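Local coordinates for protein cyclic GMP-AMP synthase-like receptor (Tribolium castaneum, PDB 7LT2) that senses double-stranded RNA and makes the cyclic dinucleotide 2',3'-cGAMP from ATP and GTP, a key step in innate immunity, at residues D8-F13 / L258-K263; Q26-V31 / E187-V192; C157-E162 / F166-W171; E303-T308 / K352-N357. All coordinates share one frame; numbering follows the deposited sequence.

The chain starts in helix 5-13, which meets helix 258-272 in contact 1; this closes the widest loop of the four and ties the N terminus to the C-terminal helical domain. Helix 18-42 follows directly and lies on strand 188-200 of the nucleotidyltransferase sheet, and contact 2 falls wholly within the span of contact 1. Contact 3, within contact 2 in turn, closes a tight hairpin of three intervening residues in the same sheet; the two touch, with Ile27 on Phe166 and Ser30 OG near Glu162 OE1. Contact 4 comes later, in series, closing a 43-residue loop between helices 301-318 and 337-354, and touches contact 1 where Ala261 packs on Val304.

Contact 1: residues D8-F13 / L258-K263; sequences DINKRF and LKPAVK
Asn10 and Pro260 mark the closest backbone approach of two helical segments, with their CA atoms 6.9 Å apart. This is a small helix-to-helix junction: the N-terminal helix 5-13 rests against the start of helix 258-272, which falls in the Mab-21 HhH/H2TH-like region. Asn10 carries it from its side. With CG anti to the backbone N (chi1 -180°), its amide reaches across, and ND2 lies 3.9 Å from Pro260 CB, with the neighbouring CG of the proline ring at 4.0 Å. No direct hydrogen bond joins the segments. Instead a water bridges them, accepting from Asn10 ND2 at 3.0 Å and from Lys263 NZ at 2.8 Å. The lysine chain bends at chi3 (-82°), which turns its amine toward that water; its CE passes 4.4 Å from Asn10 OD1. Ser15 OG is hydrogen-bonded to both Asn10 OD1 and Lys263 NZ, giving each polar end a second partner besides the water. Lys263 also lies near Lys266, which by similarity binds ATP. Away from Pro260, Arg12 reaches back one turn to grip Asp8 side-on in a salt bridge, NE meeting Asp8 OD1 and NH2 lying 2.7 Å from Asp8 OD2, on the syn lone pair of that oxygen.

Contact 2: residues Q26-V31 / E187-V192; sequences QILESV and EKIMDV
Leu28 of helix 18-42 packs against Ile189 and Met190 of strand 188-200 and buries more surface here than any other residue of the two segments. Its CB points toward the strand, and with CG anti to the carbonyl carbon (chi1 -70°) the branch point arrives at Ile189, where CG lies 3.8 Å from Ile189 CG2. From there the two methyls part company. CD2 lies closest to the isoleucine, 3.7 Å from Ile189 CG2, and also nears Met190 CB; the leucine and isoleucine side chains slide past each other in opposite directions. CD1 goes to the methionine, which crosses the leucine at about a right angle: it touches Met190 CB at 3.9 Å, and the thioether bends at chi3 (-73°) to bring CE back to 3.8 Å from the same Leu28 CD1. The preceding residue, Ile27, adds a lighter touch, with CG2 4.0 Å from Ile189 CD1. All four side chains are buried, and no hydrogen bond crosses between the segments. The CB of Asp191 points away from the helix, and Lys188 NZ bridges to Asp191 OD1 at 2.8 Å. Phe71, an ATP-binding residue by similarity, touches both Leu28 and Met190. Two consecutive residues can face the helix because Ile189 and Met190 stand together opposite Ile181 in a classic beta bulge. The local axes of 26-31 and 188-192 cross at 52°. A long N-terminal helix laid on the nucleotidyltransferase sheet is consistent with the spine helix of cGAS.

Contact 3: residues C157-E162 / F166-W171; sequences CELTNE and FHINWW
His167 has CG anti to its carbonyl carbon (chi1 -75°), while Glu158 has CG anti to the backbone N (chi1 -174°) and an extended chain beyond; these settings send the two side chains the same way, side by side. Carboxylate and imidazole end up nearly coplanar, 9° apart, and His167 NE2 donates in its ring plane to the anti lone pair of Glu158 OE1, a longish bond of 3.3 Å. Their backbones form a non-hydrogen-bonded antiparallel pair. On either side of it stand hydrogen-bonded pairs. In one, Cys157 N to Ile168 O and Ile168 N to Cys157 O both measure 2.8 Å. In the other, Leu159 N reaches Phe166 O at 3.0 Å and Phe166 N reaches Leu159 O at 2.8 Å. Together they make an antiparallel beta hairpin, strands 156-161 and 164-171, in the large sheet of the nucleotidyltransferase domain. The sheet face that carries Cys157, Leu159, Phe166 and Ile168 is apolar; Phe166 and Ile168 meet helix 18-42, and Cys157 meets Leu146 of helix 131-147. Here Leu159 CD1 touches Ile168 CD1 at 3.6 Å. Further along, the indole of Trp170 comes toward Cys157, whose SG approaches the six-membered ring obliquely, 3.4 Å from Trp170 CZ3. Near the hairpin turn, the amide of Asn161 crosses Phe166, its OD1 lying near the ring plane at the edge, 3.4 Å from Phe166 CE2, while that same oxygen accepts from Phe163 N.

Contact 4: residues E303-T308 / K352-N357; sequences EVFMTT and KDIENN
The Phe305 ring meets Ile354 obliquely, with CE2 4.0 Å from Ile354 CD1, the two side chains crossing at about a right angle. Leu264 and Ile265 of helix 258-272 also touch this ring. With CG1 of Ile354 between the backbone N and the carbonyl carbon (chi1 69°), the chain extends to CD1, which meets both Phe305 and Met306. This methyl lies 3.7 Å from Met306 SD. Met306, bent at chi2 and chi3, slides past Ile354 in the opposite direction, and its CE comes within 4.1 Å of Ile354 CG1 and 4.2 Å of Glu355 CA. The CB of Glu355, the first residue to leave helical geometry, points away, and its carboxylate forms a salt bridge with Arg310. Within helix 301-318, Thr308 OG1 donates to Val304 O at 2.8 Å, meeting this oxygen from the opposite face to Thr308 N, and the carbonyl is gripped twice. Ile361 and His364 of helix 361-365 further cover Ile354. The C-terminal end of helix 337-354 thus packs through apolar side chains on helix 301-318 in the helical C-terminal part of the Mab-21 fold.

Contact 1: residues D8-F13 / L258-K263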
# COMPACT_ATOMS: atom_id res chain seq x y z
N ASP A 8 20.97 13.32 -7.91
CA ASP A 8 21.77 12.35 -8.65
C ASP A 8 21.73 10.98 -7.99
O ASP A 8 21.57 9.96 -8.68
CB ASP A 8 23.21 12.87 -8.77
CG ASP A 8 24.14 11.90 -9.48
OD1 ASP A 8 23.90 11.58 -10.66
OD2 ASP A 8 25.13 11.48 -8.85
N ILE A 9 21.88 10.93 -6.67
CA ILE A 9 21.76 9.67 -5.94
C ILE A 9 20.40 9.03 -6.20
O ILE A 9 20.29 7.83 -6.48
CB ILE A 9 21.98 9.90 -4.43
CG1 ILE A 9 23.44 10.31 -4.17
CG2 ILE A 9 21.61 8.65 -3.63
CD1 ILE A 9 23.69 10.70 -2.73
N ASN A 10 19.34 9.84 -6.12
CA ASN A 10 17.98 9.34 -6.34
C ASN A 10 17.82 8.75 -7.74
O ASN A 10 17.34 7.63 -7.90
CB ASN A 10 16.98 10.47 -6.11
CG ASN A 10 15.55 10.04 -6.30
OD1 ASN A 10 15.19 8.89 -6.07
ND2 ASN A 10 14.71 10.97 -6.74
N LYS A 11 18.25 9.50 -8.76
CA LYS A 11 18.10 9.04 -10.14
C LYS A 11 18.87 7.75 -10.40
O LYS A 11 18.38 6.85 -11.09
CB LYS A 11 18.58 10.13 -11.10
CG LYS A 11 18.45 9.75 -12.56
CD LYS A 11 18.97 10.86 -13.46
CE LYS A 11 18.83 10.49 -14.92
NZ LYS A 11 19.52 9.21 -15.23
N ARG A 12 20.07 7.62 -9.85
CA ARG A 12 20.93 6.50 -10.23
C ARG A 12 20.80 5.29 -9.32
O ARG A 12 21.16 4.18 -9.75
CB ARG A 12 22.39 6.96 -10.29
CG ARG A 12 22.70 7.84 -11.49
CD ARG A 12 24.19 7.87 -11.76
NE ARG A 12 24.90 8.72 -10.82
CZ ARG A 12 26.12 8.48 -10.35
NH1 ARG A 12 26.76 7.36 -10.65
NH2 ARG A 12 26.72 9.38 -9.58
N PHE A 13 20.31 5.45 -8.09
CA PHE A 13 20.32 4.33 -7.15
C PHE A 13 19.03 4.13 -6.38
O PHE A 13 18.95 3.18 -5.60
CB PHE A 13 21.49 4.49 -6.16
CG PHE A 13 22.83 4.27 -6.80
CD1 PHE A 13 23.48 5.30 -7.46
CD2 PHE A 13 23.41 3.02 -6.79
CE1 PHE A 13 24.68 5.09 -8.08
CE2 PHE A 13 24.62 2.80 -7.41
CZ PHE A 13 25.26 3.84 -8.05
N LEU A 258 9.15 16.42 -1.84
CA LEU A 258 8.70 15.51 -0.78
C LEU A 258 9.07 14.06 -1.08
O LEU A 258 9.64 13.37 -0.23
CB LEU A 258 7.19 15.65 -0.56
CG LEU A 258 6.62 14.78 0.58
CD1 LEU A 258 5.49 15.51 1.28
CD2 LEU A 258 6.14 13.42 0.09
N LYS A 259 8.69 13.55 -2.26
CA LYS A 259 8.88 12.12 -2.50
C LYS A 259 10.36 11.74 -2.61
O LYS A 259 10.75 10.70 -2.06
CB LYS A 259 8.09 11.67 -3.74
CG LYS A 259 6.58 11.72 -3.51
CD LYS A 259 5.80 11.10 -4.65
CE LYS A 259 4.30 11.19 -4.37
NZ LYS A 259 3.50 10.55 -5.45
N PRO A 260 11.22 12.53 -3.26
CA PRO A 260 12.66 12.24 -3.14
C PRO A 260 13.14 12.22 -1.70
O PRO A 260 13.91 11.33 -1.33
CB PRO A 260 13.32 13.37 -3.96
CG PRO A 260 12.29 13.70 -4.99
CD PRO A 260 10.96 13.56 -4.29
N ALA A 261 12.69 13.16 -0.87
CA ALA A 261 13.12 13.18 0.53
C ALA A 261 12.67 11.93 1.27
O ALA A 261 13.43 11.37 2.08
CB ALA A 261 12.59 14.44 1.22
N VAL A 262 11.44 11.47 1.02
CA VAL A 262 10.97 10.26 1.69
C VAL A 262 11.84 9.08 1.30
O VAL A 262 12.24 8.28 2.15
CB VAL A 262 9.49 9.98 1.35
CG1 VAL A 262 9.07 8.63 1.94
CG2 VAL A 262 8.60 11.07 1.90
N LYS A 263 12.15 8.95 0.01
CA LYS A 263 12.89 7.80 -0.47
C LYS A 263 14.34 7.83 0.00
O LYS A 263 14.90 6.77 0.31
CB LYS A 263 12.79 7.72 -1.99
CG LYS A 263 11.40 7.24 -2.46
CD LYS A 263 11.31 7.15 -3.98
CE LYS A 263 11.02 8.51 -4.59
NZ LYS A 263 10.72 8.39 -6.05
O HOH W 1 11.80 10.65 -7.25

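Contact 2: residues Q26-V31 / E187-V192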
# COMPACT_ATOMS: atom_id res chain seq x y z
N GLN A 26 0.92 0.19 -16.97
CA GLN A 26 -0.06 -0.08 -18.03
C GLN A 26 -0.19 -1.57 -18.29
O GLN A 26 -1.30 -2.09 -18.48
CB GLN A 26 0.34 0.65 -19.32
CG GLN A 26 0.27 2.17 -19.24
CD GLN A 26 0.23 2.82 -20.61
OE1 GLN A 26 1.12 3.58 -20.99
NE2 GLN A 26 -0.82 2.53 -21.37
N ILE A 27 0.93 -2.29 -18.31
CA ILE A 27 0.91 -3.73 -18.54
C ILE A 27 0.20 -4.43 -17.39
O ILE A 27 -0.70 -5.25 -17.61
CB ILE A 27 2.34 -4.27 -18.70
CG1 ILE A 27 2.94 -3.81 -20.03
CG2 ILE A 27 2.35 -5.79 -18.54
CD1 ILE A 27 4.43 -4.07 -20.13
N LEU A 28 0.61 -4.14 -16.16
CA LEU A 28 0.05 -4.82 -14.99
C LEU A 28 -1.44 -4.55 -14.85
O LEU A 28 -2.21 -5.45 -14.53
CB LEU A 28 0.80 -4.38 -13.73
CG LEU A 28 2.24 -4.88 -13.60
CD1 LEU A 28 3.00 -4.08 -12.56
CD2 LEU A 28 2.25 -6.36 -13.25
N GLU A 29 -1.86 -3.30 -15.08
CA GLU A 29 -3.27 -2.98 -14.94
C GLU A 29 -4.12 -3.68 -15.99
O GLU A 29 -5.27 -4.03 -15.72
CB GLU A 29 -3.45 -1.46 -14.99
CG GLU A 29 -2.86 -0.75 -13.78
CD GLU A 29 -2.71 0.74 -13.97
OE1 GLU A 29 -3.32 1.27 -14.93
OE2 GLU A 29 -2.00 1.38 -13.17
N SER A 30 -3.55 -3.92 -17.17
CA SER A 30 -4.30 -4.62 -18.21
C SER A 30 -4.41 -6.11 -17.91
O SER A 30 -5.48 -6.71 -18.07
CB SER A 30 -3.64 -4.39 -19.58
OG SER A 30 -4.42 -4.95 -20.62
N VAL A 31 -3.32 -6.73 -17.45
CA VAL A 31 -3.39 -8.13 -17.03
C VAL A 31 -4.44 -8.31 -15.95
O VAL A 31 -5.26 -9.24 -16.00
CB VAL A 31 -2.01 -8.62 -16.55
CG1 VAL A 31 -2.14 -9.94 -15.79
CG2 VAL A 31 -1.07 -8.77 -17.74
N GLU A 187 10.79 -12.72 -18.29
CA GLU A 187 11.19 -11.69 -17.34
C GLU A 187 10.07 -11.40 -16.35
O GLU A 187 8.93 -11.13 -16.74
CB GLU A 187 11.58 -10.41 -18.07
CG GLU A 187 12.78 -10.54 -19.02
CD GLU A 187 12.40 -11.06 -20.39
OE1 GLU A 187 11.21 -11.40 -20.59
OE2 GLU A 187 13.29 -11.13 -21.27
N LYS A 188 10.41 -11.42 -15.06
CA LYS A 188 9.44 -11.11 -14.01
C LYS A 188 9.07 -9.63 -14.03
O LYS A 188 9.93 -8.77 -14.23
CB LYS A 188 10.01 -11.50 -12.65
CG LYS A 188 9.10 -11.21 -11.47
CD LYS A 188 7.84 -12.05 -11.56
CE LYS A 188 7.03 -11.99 -10.29
NZ LYS A 188 7.54 -12.93 -9.24
N ILE A 189 7.79 -9.33 -13.82
CA ILE A 189 7.36 -7.94 -13.73
C ILE A 189 7.08 -7.55 -12.29
O ILE A 189 7.78 -6.70 -11.72
CB ILE A 189 6.14 -7.67 -14.63
CG1 ILE A 189 6.48 -7.99 -16.09
CG2 ILE A 189 5.71 -6.21 -14.49
CD1 ILE A 189 5.27 -8.00 -17.02
N MET A 190 6.06 -8.15 -11.67
CA MET A 190 5.72 -7.80 -10.30
C MET A 190 4.78 -8.85 -9.72
O MET A 190 4.08 -9.55 -10.46
CB MET A 190 5.06 -6.41 -10.22
CG MET A 190 5.66 -5.51 -9.14
SD MET A 190 5.23 -3.78 -9.33
CE MET A 190 6.23 -3.34 -10.73
N ASP A 191 4.78 -8.94 -8.39
CA ASP A 191 3.79 -9.72 -7.65
C ASP A 191 2.62 -8.82 -7.26
O ASP A 191 2.81 -7.64 -6.95
CB ASP A 191 4.39 -10.32 -6.37
CG ASP A 191 5.38 -11.43 -6.64
OD1 ASP A 191 5.39 -11.99 -7.75
OD2 ASP A 191 6.16 -11.76 -5.71
N VAL A 192 1.41 -9.38 -7.26
CA VAL A 192 0.21 -8.64 -6.89
C VAL A 192 -0.61 -9.47 -5.91
O VAL A 192 -0.96 -10.61 -6.20
CB VAL A 192 -0.65 -8.28 -8.12
CG1 VAL A 192 -1.83 -7.41 -7.71
CG2 VAL A 192 0.19 -7.57 -9.18

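Contact 3: residues C157-E162 / F166-W171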
# COMPACT_ATOMS: atom_id res chain seq x y z
N CYS A 157 -0.61 -19.72 -15.80
CA CYS A 157 -1.68 -19.17 -16.62
C CYS A 157 -1.10 -18.30 -17.73
O CYS A 157 -0.10 -17.60 -17.52
CB CYS A 157 -2.64 -18.32 -15.79
SG CYS A 157 -3.36 -19.18 -14.41
N GLU A 158 -1.73 -18.32 -18.90
CA GLU A 158 -1.32 -17.48 -20.01
C GLU A 158 -2.46 -16.53 -20.36
O GLU A 158 -3.57 -16.99 -20.68
CB GLU A 158 -0.92 -18.32 -21.22
CG GLU A 158 -0.36 -17.49 -22.37
CD GLU A 158 0.36 -18.33 -23.40
OE1 GLU A 158 1.58 -18.60 -23.22
OE2 GLU A 158 -0.29 -18.74 -24.39
N LEU A 159 -2.19 -15.23 -20.30
CA LEU A 159 -3.15 -14.19 -20.65
C LEU A 159 -2.54 -13.28 -21.70
O LEU A 159 -1.33 -13.02 -21.71
CB LEU A 159 -3.56 -13.36 -19.43
CG LEU A 159 -4.28 -14.02 -18.27
CD1 LEU A 159 -4.75 -12.97 -17.28
CD2 LEU A 159 -5.46 -14.85 -18.76
N THR A 160 -3.39 -12.77 -22.58
CA THR A 160 -2.96 -11.84 -23.62
C THR A 160 -3.73 -10.53 -23.49
O THR A 160 -4.84 -10.50 -22.97
CB THR A 160 -3.18 -12.43 -25.02
OG1 THR A 160 -4.58 -12.64 -25.23
CG2 THR A 160 -2.45 -13.75 -25.16
N ASN A 161 -3.11 -9.46 -23.96
CA ASN A 161 -3.75 -8.15 -24.03
C ASN A 161 -3.02 -7.33 -25.09
O ASN A 161 -2.24 -7.87 -25.88
CB ASN A 161 -3.77 -7.46 -22.66
CG ASN A 161 -2.39 -7.36 -22.04
OD1 ASN A 161 -1.49 -6.75 -22.61
ND2 ASN A 161 -2.23 -7.93 -20.85
N GLU A 162 -3.28 -6.02 -25.11
CA GLU A 162 -2.72 -5.18 -26.17
C GLU A 162 -1.21 -5.03 -26.05
O GLU A 162 -0.57 -4.60 -27.02
CB GLU A 162 -3.37 -3.80 -26.17
CG GLU A 162 -3.09 -2.94 -24.94
CD GLU A 162 -4.14 -3.10 -23.86
OE1 GLU A 162 -4.41 -4.24 -23.42
OE2 GLU A 162 -4.72 -2.07 -23.45
N PHE A 166 1.45 -12.77 -21.45
CA PHE A 166 1.98 -12.73 -20.10
C PHE A 166 1.69 -14.04 -19.39
O PHE A 166 0.74 -14.75 -19.72
CB PHE A 166 1.42 -11.52 -19.34
CG PHE A 166 1.76 -10.23 -20.01
CD1 PHE A 166 2.98 -9.63 -19.78
CD2 PHE A 166 0.90 -9.67 -20.94
CE1 PHE A 166 3.32 -8.46 -20.44
CE2 PHE A 166 1.23 -8.51 -21.59
CZ PHE A 166 2.44 -7.90 -21.34
N HIS A 167 2.54 -14.35 -18.42
CA HIS A 167 2.44 -15.57 -17.63
C HIS A 167 2.10 -15.21 -16.19
O HIS A 167 2.68 -14.27 -15.62
CB HIS A 167 3.75 -16.36 -17.68
CG HIS A 167 3.97 -17.08 -18.97
ND1 HIS A 167 5.14 -17.75 -19.26
CD2 HIS A 167 3.17 -17.24 -20.05
CE1 HIS A 167 5.05 -18.28 -20.46
NE2 HIS A 167 3.86 -17.99 -20.96
N ILE A 168 1.16 -15.94 -15.61
CA ILE A 168 0.73 -15.71 -14.24
C ILE A 168 0.96 -16.98 -13.44
O ILE A 168 0.41 -18.04 -13.77
CB ILE A 168 -0.74 -15.26 -14.16
CG1 ILE A 168 -0.91 -13.88 -14.79
CG2 ILE A 168 -1.19 -15.23 -12.71
CD1 ILE A 168 -2.32 -13.36 -14.66
N ASN A 169 1.79 -16.88 -12.41
CA ASN A 169 1.96 -17.92 -11.42
C ASN A 169 1.29 -17.46 -10.13
O ASN A 169 1.03 -16.27 -9.93
CB ASN A 169 3.45 -18.22 -11.20
CG ASN A 169 4.11 -18.80 -12.44
OD1 ASN A 169 3.89 -19.97 -12.77
ND2 ASN A 169 4.91 -18.00 -13.12
N TRP A 170 0.98 -18.41 -9.25
CA TRP A 170 0.23 -18.03 -8.06
C TRP A 170 0.60 -18.91 -6.88
O TRP A 170 1.06 -20.05 -7.04
CB TRP A 170 -1.28 -18.10 -8.28
CG TRP A 170 -1.75 -19.48 -8.40
CD1 TRP A 170 -2.13 -20.32 -7.38
CD2 TRP A 170 -1.87 -20.23 -9.60
NE1 TRP A 170 -2.49 -21.54 -7.88
CE2 TRP A 170 -2.34 -21.52 -9.25
CE3 TRP A 170 -1.63 -19.95 -10.94
CZ2 TRP A 170 -2.58 -22.51 -10.19
CZ3 TRP A 170 -1.88 -20.93 -11.88
CH2 TRP A 170 -2.34 -22.20 -11.50
N TRP A 171 0.35 -18.37 -5.69
CA TRP A 171 0.63 -19.02 -4.42
C TRP A 171 -0.04 -18.20 -3.33
O TRP A 171 -0.50 -17.08 -3.57
CB TRP A 171 2.14 -19.14 -4.17
CG TRP A 171 2.86 -17.82 -4.24
CD1 TRP A 171 3.06 -16.94 -3.22
CD2 TRP A 171 3.48 -17.24 -5.40
NE1 TRP A 171 3.76 -15.84 -3.68
CE2 TRP A 171 4.03 -16.00 -5.01
CE3 TRP A 171 3.61 -17.65 -6.74
CZ2 TRP A 171 4.70 -15.17 -5.90
CZ3 TRP A 171 4.28 -16.82 -7.62
CH2 TRP A 171 4.82 -15.59 -7.20

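Contact 4: residues E303-T308 / K352-N357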
# COMPACT_ATOMS: atom_id res chain seq x y z
N GLU A 303 17.81 20.92 1.84
CA GLU A 303 17.18 21.47 3.03
C GLU A 303 15.96 20.66 3.45
O GLU A 303 15.75 20.42 4.65
CB GLU A 303 16.79 22.94 2.81
CG GLU A 303 16.19 23.56 4.06
CD GLU A 303 15.97 25.06 3.95
OE1 GLU A 303 16.30 25.64 2.90
OE2 GLU A 303 15.47 25.64 4.94
N VAL A 304 15.14 20.22 2.49
CA VAL A 304 13.99 19.39 2.84
C VAL A 304 14.45 18.07 3.45
O VAL A 304 13.91 17.62 4.47
CB VAL A 304 13.09 19.17 1.61
CG1 VAL A 304 11.93 18.22 1.94
CG2 VAL A 304 12.55 20.50 1.09
N PHE A 305 15.45 17.44 2.83
CA PHE A 305 15.97 16.18 3.36
C PHE A 305 16.53 16.35 4.77
O PHE A 305 16.19 15.57 5.67
CB PHE A 305 17.05 15.63 2.42
CG PHE A 305 17.83 14.47 2.99
CD1 PHE A 305 17.25 13.22 3.13
CD2 PHE A 305 19.16 14.62 3.37
CE1 PHE A 305 17.96 12.15 3.65
CE2 PHE A 305 19.88 13.56 3.88
CZ PHE A 305 19.28 12.32 4.03
N MET A 306 17.38 17.35 4.98
CA MET A 306 17.99 17.54 6.29
C MET A 306 16.95 17.88 7.35
O MET A 306 17.02 17.40 8.48
CB MET A 306 19.05 18.65 6.23
CG MET A 306 20.31 18.25 5.47
SD MET A 306 21.14 16.83 6.20
CE MET A 306 21.41 17.43 7.86
N THR A 307 15.97 18.71 7.00
CA THR A 307 14.98 19.12 7.99
C THR A 307 14.05 17.97 8.35
O THR A 307 13.77 17.75 9.54
CB THR A 307 14.19 20.32 7.49
OG1 THR A 307 15.06 21.45 7.39
CG2 THR A 307 13.05 20.65 8.45
N THR A 308 13.58 17.22 7.35
CA THR A 308 12.69 16.10 7.66
C THR A 308 13.44 14.96 8.34
O THR A 308 12.86 14.26 9.17
CB THR A 308 11.97 15.59 6.40
OG1 THR A 308 12.92 15.21 5.39
CG2 THR A 308 11.04 16.66 5.84
N LYS A 352 25.07 14.61 12.34
CA LYS A 352 26.29 15.37 12.63
C LYS A 352 27.32 15.18 11.53
O LYS A 352 28.08 16.11 11.21
CB LYS A 352 26.87 14.94 13.98
CG LYS A 352 25.95 15.19 15.16
CD LYS A 352 25.64 16.67 15.32
CE LYS A 352 26.54 17.32 16.36
NZ LYS A 352 26.24 16.81 17.73
N ASP A 353 27.37 13.99 10.94
CA ASP A 353 28.40 13.69 9.95
C ASP A 353 28.11 14.32 8.59
O ASP A 353 29.04 14.55 7.82
CB ASP A 353 28.53 12.17 9.80
CG ASP A 353 29.82 11.76 9.12
OD1 ASP A 353 30.89 12.07 9.67
OD2 ASP A 353 29.74 11.13 8.05
N ILE A 354 26.84 14.60 8.29
CA ILE A 354 26.46 15.15 6.99
C ILE A 354 26.02 16.61 7.07
O ILE A 354 25.97 17.28 6.03
CB ILE A 354 25.36 14.31 6.32
CG1 ILE A 354 24.04 14.44 7.09
CG2 ILE A 354 25.78 12.85 6.22
CD1 ILE A 354 22.90 13.63 6.49
N GLU A 355 25.68 17.10 8.27
CA GLU A 355 25.36 18.49 8.58
C GLU A 355 26.04 19.49 7.66
O GLU A 355 25.38 20.23 6.92
CB GLU A 355 25.76 18.77 10.03
CG GLU A 355 24.86 19.71 10.77
CD GLU A 355 24.88 19.43 12.26
OE1 GLU A 355 25.98 19.28 12.83
OE2 GLU A 355 23.78 19.35 12.86
N ASN A 356 27.37 19.52 7.72
CA ASN A 356 28.19 20.47 6.97
C ASN A 356 29.07 19.76 5.94
O ASN A 356 30.05 20.34 5.45
CB ASN A 356 29.05 21.28 7.93
CG ASN A 356 28.23 22.04 8.96
OD1 ASN A 356 27.23 22.66 8.63
ND2 ASN A 356 28.65 21.97 10.22
N ASN A 357 28.73 18.52 5.60
CA ASN A 357 29.50 17.72 4.65
C ASN A 357 28.53 16.94 3.79
O ASN A 357 28.32 15.73 4.00
CB ASN A 357 30.46 16.78 5.38
CG ASN A 357 31.50 17.52 6.21
OD1 ASN A 357 32.57 17.87 5.71
ND2 ASN A 357 31.18 17.78 7.47